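Local coordinates for protein peptidoglycan D,D-transpeptidase FtsI (Yersinia pestis, PDB 6SYN) that probably cross-links peptidoglycan during cell division as a class B penicillin-binding protein, and binds a penicillin with its beta-lactam ring opened in its transpeptidase pocket, at residues Y190-N195 with G496-G501; N195-N200 with V475-P480; G125-D130 with G136-F141; W55-D60 with G93-K98. All coordinates share one frame; numbering follows the deposited sequence.

Contact 1 (Y190-N195 with G496-G501); sequences YRELNN and GAIMGG
Glu192 turns CG to the side of its backbone N, opposite the carbonyl carbon (chi1 -65°), and a bend at chi2 (-60°) brings the acid to the methyl of Ala497, while CB and CG lie against Ile498. Ile498 leaves its helix obliquely, but its extended CG1-CD1 arm (chi2 176°) brings the end of the chain over to the partner helix. The two side chains slide past each other in opposite directions: Ile498 CG1 rests 3.5 Å from Glu192 CB, and Ile498 CD1 lies 3.9 Å from the same Glu192 CB. No hydrogen bond links the segments, so this is van der Waals packing. Farther out, Glu192 OE1 comes within 3.4 Å of the methyl CB of Ala497, and Glu192 CG is 4.1 Å from Ala497 CB.

The helices involved, 183-199 and 492-505, lie side by side on one face of the five-stranded antiparallel sheet of the transpeptidase fold, the layered architecture shared with serine beta-lactamases. Ile498 also touches Leu473 of the strand 471-478, while Leu193, one residue beyond Glu192, leans on Ala221 of strand 217-223. A branched, wholly apolar residue therefore suits position 498, which bridges the neighbouring helix and the sheet.

At Glu192 the methylenes supply the apolar part of the contact, and the residue is partly exposed, which suits a charged end. Alanine suits position 497 because its single methyl meets the acid where the two helices approach closely, the nearest CA atoms, those of Glu192 and Ile498, being 6.6 Å apart.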
loop_
_atom_site.group_PDB
_atom_site.type_symbol
_atom_site.label_atom_id
_atom_site.label_comp_id
_atom_site.label_asym_id
_atom_site.label_seq_id
_atom_site.Cartn_x
_atom_site.Cartn_y
_atom_site.Cartn_z
ATOM N N TYR A 190 4.570 -7.988 2.554
ATOM C CA TYR A 190 4.908 -7.155 3.737
ATOM C C TYR A 190 6.368 -7.389 4.146
ATOM O O TYR A 190 7.046 -6.408 4.498
ATOM C CB TYR A 190 3.980 -7.432 4.920
ATOM C CG TYR A 190 4.466 -6.796 6.198
ATOM C CD1 TYR A 190 4.206 -5.465 6.481
ATOM C CD2 TYR A 190 5.248 -7.512 7.090
ATOM C CE1 TYR A 190 4.682 -4.872 7.638
ATOM C CE2 TYR A 190 5.729 -6.935 8.252
ATOM C CZ TYR A 190 5.443 -5.611 8.529
ATOM O OH TYR A 190 5.916 -5.048 9.675
ATOM N N ARG A 191 6.834 -8.639 4.119
ATOM C CA ARG A 191 8.182 -9.026 4.618
ATOM C C ARG A 191 9.259 -8.380 3.739
ATOM O O ARG A 191 10.280 -7.921 4.290
ATOM C CB ARG A 191 8.312 -10.550 4.659
ATOM C CG ARG A 191 9.740 -11.072 4.725
ATOM C CD ARG A 191 9.755 -12.553 5.054
ATOM N NE ARG A 191 9.216 -13.440 4.015
ATOM C CZ ARG A 191 7.945 -13.859 3.908
ATOM N NH1 ARG A 191 7.611 -14.693 2.935
ATOM N NH2 ARG A 191 7.010 -13.455 4.752
ATOM N N GLU A 192 9.053 -8.356 2.424
ATOM C CA GLU A 192 10.012 -7.750 1.463
ATOM C C GLU A 192 10.000 -6.229 1.643
ATOM O O GLU A 192 11.088 -5.623 1.608
ATOM C CB GLU A 192 9.669 -8.187 0.038
ATOM C CG GLU A 192 9.855 -9.677 -0.184
ATOM C CD GLU A 192 11.270 -10.173 0.053
ATOM O OE1 GLU A 192 12.209 -9.394 -0.161
ATOM O OE2 GLU A 192 11.425 -11.336 0.454
ATOM N N LEU A 193 8.815 -5.650 1.854
ATOM C CA LEU A 193 8.598 -4.184 1.969
ATOM C C LEU A 193 9.248 -3.672 3.258
ATOM O O LEU A 193 10.112 -2.782 3.182
ATOM C CB LEU A 193 7.091 -3.911 1.978
ATOM C CG LEU A 193 6.695 -2.447 2.149
ATOM C CD1 LEU A 193 7.028 -1.656 0.891
ATOM C CD2 LEU A 193 5.219 -2.322 2.496
ATOM N N ASN A 194 8.821 -4.234 4.392
ATOM C CA ASN A 194 9.268 -3.868 5.762
ATOM C C ASN A 194 10.796 -3.870 5.813
ATOM O O ASN A 194 11.371 -2.839 6.198
ATOM C CB ASN A 194 8.683 -4.819 6.803
ATOM C CG ASN A 194 8.723 -4.237 8.194
ATOM O OD1 ASN A 194 9.212 -4.872 9.125
ATOM N ND2 ASN A 194 8.216 -3.027 8.341
ATOM N N ASN A 195 11.408 -4.991 5.416
ATOM C CA ASN A 195 12.880 -5.175 5.314
ATOM C C ASN A 195 13.479 -4.016 4.509
ATOM O O ASN A 195 14.296 -3.272 5.083
ATOM C CB ASN A 195 13.239 -6.532 4.699
ATOM C CG ASN A 195 13.027 -7.692 5.654
ATOM O OD1 ASN A 195 12.752 -7.491 6.841
ATOM N ND2 ASN A 195 13.156 -8.909 5.143
ATOM N N GLY A 496 10.986 -7.306 -7.686
ATOM C CA GLY A 496 11.484 -8.595 -8.202
ATOM C C GLY A 496 11.261 -9.715 -7.202
ATOM O O GLY A 496 10.651 -10.736 -7.583
ATOM N N ALA A 497 11.717 -9.513 -5.964
ATOM C CA ALA A 497 11.562 -10.445 -4.825
ATOM C C ALA A 497 10.082 -10.794 -4.619
ATOM O O ALA A 497 9.782 -11.990 -4.438
ATOM C CB ALA A 497 12.160 -9.834 -3.580
ATOM N N ILE A 498 9.186 -9.800 -4.631
ATOM C CA ILE A 498 7.733 -10.011 -4.338
ATOM C C ILE A 498 7.081 -10.743 -5.517
ATOM O O ILE A 498 6.415 -11.757 -5.275
ATOM C CB ILE A 498 7.015 -8.689 -3.998
ATOM C CG1 ILE A 498 7.347 -8.230 -2.574
ATOM C CG2 ILE A 498 5.510 -8.822 -4.204
ATOM C CD1 ILE A 498 6.765 -6.889 -2.185
ATOM N N MET A 499 7.276 -10.261 -6.746
ATOM C CA MET A 499 6.621 -10.833 -7.955
ATOM C C MET A 499 7.115 -12.266 -8.202
ATOM O O MET A 499 6.296 -13.091 -8.642
ATOM C CB MET A 499 6.869 -9.965 -9.194
ATOM C CG MET A 499 5.984 -10.336 -10.369
ATOM S SD MET A 499 4.236 -10.537 -9.904
ATOM C CE MET A 499 3.577 -8.935 -10.368
ATOM N N GLY A 500 8.391 -12.545 -7.908
ATOM C CA GLY A 500 8.999 -13.886 -8.009
ATOM C C GLY A 500 8.251 -14.907 -7.169
ATOM O O GLY A 500 7.747 -15.886 -7.742
ATOM N N GLY A 501 8.183 -14.683 -5.854
ATOM C CA GLY A 501 7.453 -15.539 -4.900
ATOM C C GLY A 501 5.990 -15.683 -5.287
ATOM O O GLY A 501 5.489 -16.822 -5.296
#

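Contact 2 (N195-N200 with V475-P480)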
loop_
_atom_site.group_PDB
_atom_site.type_symbol
_atom_site.label_atom_id
_atom_site.label_comp_id
_atom_site.label_asym_id
_atom_site.label_seq_id
_atom_site.Cartn_x
_atom_site.Cartn_y
_atom_site.Cartn_z
ATOM N N ASN A 195 11.408 -4.991 5.416
ATOM C CA ASN A 195 12.880 -5.175 5.314
ATOM C C ASN A 195 13.479 -4.016 4.509
ATOM O O ASN A 195 14.296 -3.272 5.083
ATOM C CB ASN A 195 13.239 -6.532 4.699
ATOM C CG ASN A 195 13.027 -7.692 5.654
ATOM O OD1 ASN A 195 12.752 -7.491 6.841
ATOM N ND2 ASN A 195 13.156 -8.909 5.143
ATOM N N ALA A 196 13.065 -3.855 3.247
ATOM C CA ALA A 196 13.590 -2.831 2.311
ATOM C C ALA A 196 13.408 -1.420 2.884
ATOM O O ALA A 196 14.304 -0.577 2.668
ATOM C CB ALA A 196 12.924 -2.958 0.969
ATOM N N VAL A 197 12.300 -1.157 3.582
ATOM C CA VAL A 197 12.024 0.180 4.186
ATOM C C VAL A 197 13.009 0.421 5.340
ATOM O O VAL A 197 13.393 1.577 5.538
ATOM C CB VAL A 197 10.545 0.335 4.605
ATOM C CG1 VAL A 197 10.355 1.272 5.794
ATOM C CG2 VAL A 197 9.700 0.805 3.429
ATOM N N ALA A 198 13.420 -0.630 6.053
ATOM C CA ALA A 198 14.395 -0.554 7.167
ATOM C C ALA A 198 15.814 -0.353 6.614
ATOM O O ALA A 198 16.546 0.501 7.158
ATOM C CB ALA A 198 14.303 -1.794 8.024
ATOM N N PHE A 199 16.178 -1.103 5.567
ATOM C CA PHE A 199 17.523 -1.117 4.926
ATOM C C PHE A 199 17.839 0.268 4.348
ATOM O O PHE A 199 19.005 0.701 4.422
ATOM C CB PHE A 199 17.562 -2.196 3.839
ATOM C CG PHE A 199 18.929 -2.590 3.340
ATOM C CD1 PHE A 199 19.833 -3.237 4.170
ATOM C CD2 PHE A 199 19.294 -2.365 2.021
ATOM C CE1 PHE A 199 21.081 -3.626 3.700
ATOM C CE2 PHE A 199 20.543 -2.747 1.555
ATOM C CZ PHE A 199 21.436 -3.375 2.393
ATOM N N ASN A 200 16.816 0.939 3.808
ATOM C CA ASN A 200 16.915 2.239 3.091
ATOM C C ASN A 200 16.555 3.403 4.021
ATOM O O ASN A 200 16.494 4.550 3.520
ATOM C CB ASN A 200 16.019 2.244 1.852
ATOM C CG ASN A 200 16.552 1.352 0.754
ATOM O OD1 ASN A 200 17.518 1.709 0.084
ATOM N ND2 ASN A 200 15.931 0.197 0.570
ATOM N N VAL A 475 5.159 -0.884 -5.914
ATOM C CA VAL A 475 6.058 -0.693 -4.740
ATOM C C VAL A 475 6.556 0.759 -4.787
ATOM O O VAL A 475 7.135 1.152 -5.825
ATOM C CB VAL A 475 7.209 -1.720 -4.765
ATOM C CG1 VAL A 475 8.157 -1.569 -3.585
ATOM C CG2 VAL A 475 6.680 -3.141 -4.835
ATOM N N VAL A 476 6.273 1.531 -3.732
ATOM C CA VAL A 476 6.783 2.919 -3.513
ATOM C C VAL A 476 7.496 2.944 -2.154
ATOM O O VAL A 476 6.864 2.564 -1.152
ATOM C CB VAL A 476 5.658 3.976 -3.599
ATOM C CG1 VAL A 476 4.528 3.728 -2.607
ATOM C CG2 VAL A 476 6.189 5.394 -3.439
ATOM N N ILE A 477 8.778 3.321 -2.136
ATOM C CA ILE A 477 9.549 3.641 -0.896
ATOM C C ILE A 477 9.562 5.163 -0.764
ATOM O O ILE A 477 10.109 5.838 -1.660
ATOM C CB ILE A 477 10.988 3.078 -0.915
ATOM C CG1 ILE A 477 11.040 1.579 -1.227
ATOM C CG2 ILE A 477 11.703 3.408 0.388
ATOM C CD1 ILE A 477 10.422 0.692 -0.173
ATOM N N ASN A 478 8.984 5.672 0.321
ATOM C CA ASN A 478 8.845 7.125 0.579
ATOM C C ASN A 478 10.046 7.573 1.422
ATOM O O ASN A 478 10.169 7.108 2.576
ATOM C CB ASN A 478 7.462 7.417 1.166
ATOM C CG ASN A 478 7.383 8.727 1.917
ATOM O OD1 ASN A 478 7.724 9.779 1.380
ATOM N ND2 ASN A 478 6.920 8.664 3.157
ATOM N N ASP A 479 10.922 8.379 0.802
ATOM C CA ASP A 479 12.070 9.126 1.391
ATOM C C ASP A 479 13.182 8.189 1.864
ATOM O O ASP A 479 13.591 8.250 3.023
ATOM C CB ASP A 479 11.619 10.077 2.502
ATOM C CG ASP A 479 12.653 11.141 2.837
ATOM O OD1 ASP A 479 13.630 11.273 2.083
ATOM O OD2 ASP A 479 12.474 11.826 3.847
ATOM N N PRO A 480 13.765 7.363 0.961
ATOM C CA PRO A 480 14.963 6.586 1.280
ATOM C C PRO A 480 16.155 7.509 1.576
ATOM O O PRO A 480 16.437 8.357 0.756
ATOM C CB PRO A 480 15.214 5.725 0.030
ATOM C CG PRO A 480 14.464 6.425 -1.085
ATOM C CD PRO A 480 13.306 7.137 -0.416
#
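The end of helix 183-199 and Asn200 just beyond it lay Val197 and Asn200 against Ile477 and Pro480. Ala196 directs its small CB toward the strand side, and its carbonyl serves the helix end: Ala196 O accepts from the backbone N of Asn200 and from the side-chain amide of the same residue. The two donors arrive from opposite faces of the carbonyl plane.

Val197 carries the apolar contact. Its CG2, on the side of the backbone N, meets Ile477 CD1 at 3.7 Å; both residues are buried, and the two branched chains cross at a slant.

Asn200 is the first residue to leave the helical conformation. With CG beside its own N (chi1 -71°), the amide folds back, and Asn200 ND2 reaches Ala196 O at 2.8 Å in a fairly straight bond (156° at the hydrogen). Asparagine suits the place because its amide closes the helix end while Asn200 CB packs 4.0 Å from Pro480 CB. Asn200 O also receives a bent CA-H...O contact from Pro480 CA at 3.4 Å.

Strand 471-478, a central strand of the transpeptidase sheet, lies between strands 204-211 and 455-464; Val490 of helix 487-490 touches both Asn200 and Ile477, and Val494 of helix 492-505 touches Ala196.

Contact 3 (G125-D130 with G136-F141); sequences GVTNID and GVEKSF
This is a buried packing of a loop against the short helix that follows it: the chain leaving helix 121-124 runs past helix 136-140, with Glu138 packed between them. Where the backbones come closest, measured between CA atoms, the partners are glycines. Gly125 CA lies 4.4 Å from Gly136 N, and both residues have positive phi, a region that glycine enters easily. Having no side chains, they let the backbones approach closely.

Glu138 reaches across with its methylenes. Glu138 CB is 4.2 Å from Gly125 C, and Glu138 CG sits 3.5 Å from Val126 O. Thr127 adds its methyl: with OG1 placed between the backbone N and carbonyl carbon (chi1 65°), Thr127 CG2 faces the acid and touches Glu138 CG at 3.6 Å.

The setting is the N-terminal part of the protein, within the dimerisation-domain family, close to where it meets the transpeptidase part. Val126 touches Pro228 and Met239 there, and Ser140 OG hydrogen-bonds to Gly337 O. Backbone hydrogen bonds tie Val137 to Ile123, Glu138 to Ile124 and Val126 to Ile134, so the return of the chain is also stitched by main-chain bonds.

Glutamate suits this buried position because both carboxylate oxygens have partners beyond the loop. OE1 forms a salt bridge with Arg16, while OE2 forms one with Arg112 and is hydrogen-bonded to Tyr114 OH. Two arginines at one acid would probably favour its ionised form. The chain bends at chi2 (76°), its methylenes lying at Val126 and Thr127 and its oxygens bound to Arg16, Arg112 and Tyr114.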
loop_
_atom_site.group_PDB
_atom_site.type_symbol
_atom_site.label_atom_id
_atom_site.label_comp_id
_atom_site.label_asym_id
_atom_site.label_seq_id
_atom_site.Cartn_x
_atom_site.Cartn_y
_atom_site.Cartn_z
ATOM N N GLY A 125 -7.255 -3.845 10.791
ATOM C CA GLY A 125 -7.400 -2.813 11.832
ATOM C C GLY A 125 -7.600 -3.440 13.197
ATOM O O GLY A 125 -7.201 -4.603 13.378
ATOM N N VAL A 126 -8.196 -2.696 14.128
ATOM C CA VAL A 126 -8.428 -3.146 15.532
ATOM C C VAL A 126 -9.792 -2.638 16.005
ATOM O O VAL A 126 -10.492 -1.978 15.213
ATOM C CB VAL A 126 -7.294 -2.675 16.459
ATOM C CG1 VAL A 126 -6.056 -3.537 16.303
ATOM C CG2 VAL A 126 -6.961 -1.212 16.231
ATOM N N THR A 127 -10.148 -2.967 17.245
ATOM C CA THR A 127 -11.357 -2.475 17.948
ATOM C C THR A 127 -10.943 -1.580 19.115
ATOM O O THR A 127 -9.800 -1.704 19.587
ATOM C CB THR A 127 -12.202 -3.634 18.480
ATOM O OG1 THR A 127 -11.413 -4.293 19.471
ATOM C CG2 THR A 127 -12.634 -4.594 17.392
ATOM N N ASN A 128 -11.860 -0.722 19.563
ATOM C CA ASN A 128 -11.688 0.110 20.779
ATOM C C ASN A 128 -11.963 -0.759 22.004
ATOM O O ASN A 128 -12.404 -1.911 21.840
ATOM C CB ASN A 128 -12.578 1.359 20.768
ATOM C CG ASN A 128 -14.062 1.064 20.775
ATOM O OD1 ASN A 128 -14.488 -0.037 21.110
ATOM N ND2 ASN A 128 -14.859 2.046 20.394
ATOM N N ILE A 129 -11.738 -0.183 23.181
ATOM C CA ILE A 129 -11.992 -0.791 24.520
ATOM C C ILE A 129 -13.404 -1.402 24.565
ATOM O O ILE A 129 -13.514 -2.580 24.958
ATOM C CB ILE A 129 -11.698 0.278 25.602
ATOM C CG1 ILE A 129 -10.390 -0.033 26.337
ATOM C CG2 ILE A 129 -12.855 0.496 26.569
ATOM C CD1 ILE A 129 -9.203 -0.274 25.423
ATOM N N ASP A 130 -14.432 -0.669 24.126
ATOM C CA ASP A 130 -15.856 -1.108 24.187
ATOM C C ASP A 130 -16.078 -2.307 23.254
ATOM O O ASP A 130 -16.997 -3.096 23.545
ATOM C CB ASP A 130 -16.815 0.050 23.888
ATOM C CG ASP A 130 -16.931 1.055 25.025
ATOM O OD1 ASP A 130 -15.991 1.126 25.839
ATOM O OD2 ASP A 130 -17.968 1.755 25.096
ATOM N N GLY A 136 -9.690 0.211 9.587
ATOM C CA GLY A 136 -9.634 -0.815 8.532
ATOM C C GLY A 136 -10.951 -1.549 8.359
ATOM O O GLY A 136 -12.022 -0.963 8.617
ATOM N N VAL A 137 -10.856 -2.802 7.921
ATOM C CA VAL A 137 -12.008 -3.720 7.697
ATOM C C VAL A 137 -12.818 -3.826 8.994
ATOM O O VAL A 137 -14.059 -3.785 8.914
ATOM C CB VAL A 137 -11.517 -5.087 7.185
ATOM C CG1 VAL A 137 -12.332 -6.241 7.741
ATOM C CG2 VAL A 137 -11.491 -5.120 5.665
ATOM N N GLU A 138 -12.137 -3.948 10.136
ATOM C CA GLU A 138 -12.767 -4.091 11.477
ATOM C C GLU A 138 -13.797 -2.963 11.658
ATOM O O GLU A 138 -14.942 -3.272 12.037
ATOM C CB GLU A 138 -11.687 -4.128 12.563
ATOM C CG GLU A 138 -12.120 -4.816 13.845
ATOM C CD GLU A 138 -12.170 -6.334 13.801
ATOM O OE1 GLU A 138 -13.207 -6.869 13.377
ATOM O OE2 GLU A 138 -11.185 -6.977 14.211
ATOM N N LYS A 139 -13.432 -1.714 11.350
ATOM C CA LYS A 139 -14.394 -0.577 11.334
ATOM C C LYS A 139 -15.328 -0.726 10.128
ATOM O O LYS A 139 -16.554 -0.778 10.333
ATOM C CB LYS A 139 -13.707 0.792 11.266
ATOM C CG LYS A 139 -14.625 1.915 10.795
ATOM C CD LYS A 139 -14.445 3.252 11.489
ATOM C CE LYS A 139 -15.771 3.923 11.792
ATOM N NZ LYS A 139 -15.593 5.294 12.329
ATOM N N SER A 140 -14.749 -0.786 8.926
ATOM C CA SER A 140 -15.432 -0.722 7.604
ATOM C C SER A 140 -16.644 -1.665 7.544
ATOM O O SER A 140 -17.635 -1.301 6.886
ATOM C CB SER A 140 -14.448 -1.031 6.506
ATOM O OG SER A 140 -15.034 -0.861 5.228
ATOM N N PHE A 141 -16.560 -2.833 8.183
ATOM C CA PHE A 141 -17.622 -3.872 8.210
ATOM C C PHE A 141 -18.124 -4.096 9.646
ATOM O O PHE A 141 -18.645 -5.199 9.919
ATOM C CB PHE A 141 -17.086 -5.184 7.628
ATOM C CG PHE A 141 -16.970 -5.214 6.127
ATOM C CD1 PHE A 141 -18.045 -5.606 5.344
ATOM C CD2 PHE A 141 -15.789 -4.859 5.496
ATOM C CE1 PHE A 141 -17.941 -5.644 3.961
ATOM C CE2 PHE A 141 -15.690 -4.888 4.113
ATOM C CZ PHE A 141 -16.764 -5.279 3.348
#

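Contact 4 (W55-D60 with G93-K98); sequences WKALSD and GDYIRK
Tyr95 reaches from helix 90-97 across to Ala57 on helix 54-62. Starting at CB, its CG stands opposite the backbone N (chi1 173°), which sends the ring over the gap, although the CB itself sets off obliquely. Along the ring, Tyr95 CE2 passes 4.0 Å from Ala57 O, which lies at the ring edge and in its plane. At the tip, Tyr95 OH is 3.9 Å from the methyl CB of Ala57 and is hydrogen-bonded to a water. That water donates to Ala57 O at 2.7 Å, so it bridges tyrosine and main chain. The side chain of Tyr95 also touches Ala61, one turn farther along helix 54-62.

Beside this polar edge the packing is apolar. Leu58 CD1 meets Ile96 CG2 at 3.9 Å and Ile96 CG1 at 4.1 Å, the two chains crossing at about a right angle. Both residues also rest on Ile104 of strand 104-113, so the helices sit together on the sheet of the N-terminal part, far from the transpeptidase. Leucine and isoleucine suit these buried places, being wholly apolar. The CA atoms of Leu58 and Ile96 are 6.4 Å apart, and the small side chain of Ala57 fits close to the tyrosine hydroxyl.

In its chemistry, then, a buried apolar pair lies beside a water-bridged polar pair at an exposed tyrosine, whose hydroxyl can meet water while its ring spans the helices. With no direct hydrogen bond between the segments, the contact relies on side-chain packing and on one bridging water.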
loop_
_atom_site.group_PDB
_atom_site.type_symbol
_atom_site.label_atom_id
_atom_site.label_comp_id
_atom_site.label_asym_id
_atom_site.label_seq_id
_atom_site.Cartn_x
_atom_site.Cartn_y
_atom_site.Cartn_z
ATOM N N TRP A 55 1.366 -4.971 45.395
ATOM C CA TRP A 55 1.592 -4.282 44.093
ATOM C C TRP A 55 2.767 -4.931 43.355
ATOM O O TRP A 55 2.669 -5.113 42.129
ATOM C CB TRP A 55 1.829 -2.776 44.286
ATOM C CG TRP A 55 0.622 -2.021 44.749
ATOM C CD1 TRP A 55 0.490 -1.334 45.922
ATOM C CD2 TRP A 55 -0.639 -1.883 44.065
ATOM N NE1 TRP A 55 -0.755 -0.772 46.009
ATOM C CE2 TRP A 55 -1.473 -1.097 44.891
ATOM C CE3 TRP A 55 -1.148 -2.344 42.844
ATOM C CZ2 TRP A 55 -2.778 -0.759 44.531
ATOM C CZ3 TRP A 55 -2.441 -2.014 42.492
ATOM C CH2 TRP A 55 -3.240 -1.226 43.321
ATOM N N LYS A 56 3.845 -5.248 44.071
ATOM C CA LYS A 56 5.046 -5.901 43.486
ATOM C C LYS A 56 4.671 -7.339 43.115
ATOM O O LYS A 56 5.210 -7.855 42.121
ATOM C CB LYS A 56 6.230 -5.813 44.456
ATOM C CG LYS A 56 7.547 -6.399 43.953
ATOM C CD LYS A 56 8.210 -5.622 42.832
ATOM C CE LYS A 56 9.624 -6.090 42.542
ATOM N NZ LYS A 56 9.653 -7.447 41.941
ATOM N N ALA A 57 3.762 -7.945 43.880
ATOM C CA ALA A 57 3.254 -9.316 43.652
ATOM C C ALA A 57 2.479 -9.350 42.328
ATOM O O ALA A 57 2.615 -10.337 41.590
ATOM C CB ALA A 57 2.406 -9.747 44.823
ATOM N N LEU A 58 1.711 -8.293 42.048
ATOM C CA LEU A 58 0.955 -8.089 40.783
ATOM C C LEU A 58 1.953 -7.913 39.635
ATOM O O LEU A 58 1.855 -8.661 38.647
ATOM C CB LEU A 58 0.054 -6.861 40.949
ATOM C CG LEU A 58 -0.652 -6.342 39.697
ATOM C CD1 LEU A 58 -1.602 -7.380 39.123
ATOM C CD2 LEU A 58 -1.407 -5.059 40.011
ATOM N N SER A 59 2.882 -6.964 39.771
ATOM C CA SER A 59 3.927 -6.671 38.756
ATOM C C SER A 59 4.576 -7.986 38.308
ATOM O O SER A 59 4.512 -8.284 37.097
ATOM C CB SER A 59 4.948 -5.690 39.269
ATOM O OG SER A 59 6.199 -5.873 38.619
ATOM N N ASP A 60 5.137 -8.747 39.256
ATOM C CA ASP A 60 5.892 -10.008 39.003
ATOM C C ASP A 60 4.976 -11.040 38.335
ATOM O O ASP A 60 5.453 -11.749 37.427
ATOM C CB ASP A 60 6.488 -10.587 40.291
ATOM C CG ASP A 60 7.565 -9.727 40.944
ATOM O OD1 ASP A 60 8.354 -9.097 40.204
ATOM O OD2 ASP A 60 7.610 -9.695 42.194
ATOM N N GLY A 93 -4.761 -15.512 37.059
ATOM C CA GLY A 93 -6.030 -14.767 37.215
ATOM C C GLY A 93 -6.640 -14.958 38.593
ATOM O O GLY A 93 -7.197 -13.986 39.130
ATOM N N ASP A 94 -6.522 -16.163 39.153
ATOM C CA ASP A 94 -7.030 -16.520 40.504
ATOM C C ASP A 94 -6.160 -15.842 41.573
ATOM O O ASP A 94 -6.716 -15.448 42.615
ATOM C CB ASP A 94 -7.077 -18.042 40.685
ATOM C CG ASP A 94 -8.058 -18.517 41.743
ATOM O OD1 ASP A 94 -9.264 -18.187 41.619
ATOM O OD2 ASP A 94 -7.612 -19.217 42.679
ATOM N N TYR A 95 -4.851 -15.723 41.328
ATOM C CA TYR A 95 -3.841 -15.202 42.291
ATOM C C TYR A 95 -3.971 -13.678 42.393
ATOM O O TYR A 95 -3.866 -13.153 43.515
ATOM C CB TYR A 95 -2.445 -15.676 41.866
ATOM C CG TYR A 95 -1.255 -15.127 42.615
ATOM C CD1 TYR A 95 -0.764 -15.746 43.756
ATOM C CD2 TYR A 95 -0.552 -14.037 42.125
ATOM C CE1 TYR A 95 0.361 -15.268 44.413
ATOM C CE2 TYR A 95 0.575 -13.546 42.768
ATOM C CZ TYR A 95 1.037 -14.165 43.916
ATOM O OH TYR A 95 2.147 -13.677 44.543
ATOM N N ILE A 96 -4.202 -13.001 41.264
ATOM C CA ILE A 96 -4.427 -11.523 41.196
ATOM C C ILE A 96 -5.748 -11.191 41.902
ATOM O O ILE A 96 -5.793 -10.172 42.600
ATOM C CB ILE A 96 -4.415 -11.006 39.743
ATOM C CG1 ILE A 96 -3.072 -11.260 39.050
ATOM C CG2 ILE A 96 -4.790 -9.531 39.698
ATOM C CD1 ILE A 96 -3.125 -11.166 37.536
ATOM N N ARG A 97 -6.784 -12.010 41.707
ATOM C CA ARG A 97 -8.101 -11.867 42.391
ATOM C C ARG A 97 -7.887 -11.910 43.914
ATOM O O ARG A 97 -8.452 -11.044 44.616
ATOM C CB ARG A 97 -9.060 -12.969 41.923
ATOM C CG ARG A 97 -10.518 -12.766 42.316
ATOM C CD ARG A 97 -11.372 -13.980 41.982
ATOM N NE ARG A 97 -11.229 -14.363 40.581
ATOM C CZ ARG A 97 -11.977 -13.913 39.569
ATOM N NH1 ARG A 97 -12.967 -13.058 39.778
ATOM N NH2 ARG A 97 -11.724 -14.330 38.337
ATOM N N LYS A 98 -7.078 -12.862 44.396
ATOM C CA LYS A 98 -6.870 -13.168 45.840
ATOM C C LYS A 98 -5.963 -12.113 46.489
ATOM O O LYS A 98 -5.829 -12.147 47.734
ATOM C CB LYS A 98 -6.287 -14.576 46.007
ATOM C CG LYS A 98 -7.285 -15.628 46.478
ATOM C CD LYS A 98 -7.226 -16.932 45.717
ATOM C CE LYS A 98 -8.570 -17.322 45.141
ATOM N NZ LYS A 98 -9.469 -17.898 46.165
HETATM O O HOH W 1 3.637 -12.482 42.874
#

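From the N terminus, contact 4 comes first: it closes the chain between helices 54-62 and 90-97, on the sheet of the N-terminal part. Contact 3 follows in series, closing a short loop between the chain just after helix 121-124 and helix 136-140, about 31 Å from contact 4 between centres. Contact 1 then opens on helix 183-199 and shuts only near the C terminus, on helix 492-505. Contact 2 lies wholly within its span, sharing Asn195. None of the loops cross. Contacts 1 and 2 touch through Leu193 CD1 and Ile477 CD1, 4.3 Å apart; contact 1 joins the helices 183-199 and 492-505, while contact 2 ties the first of them to the sheet.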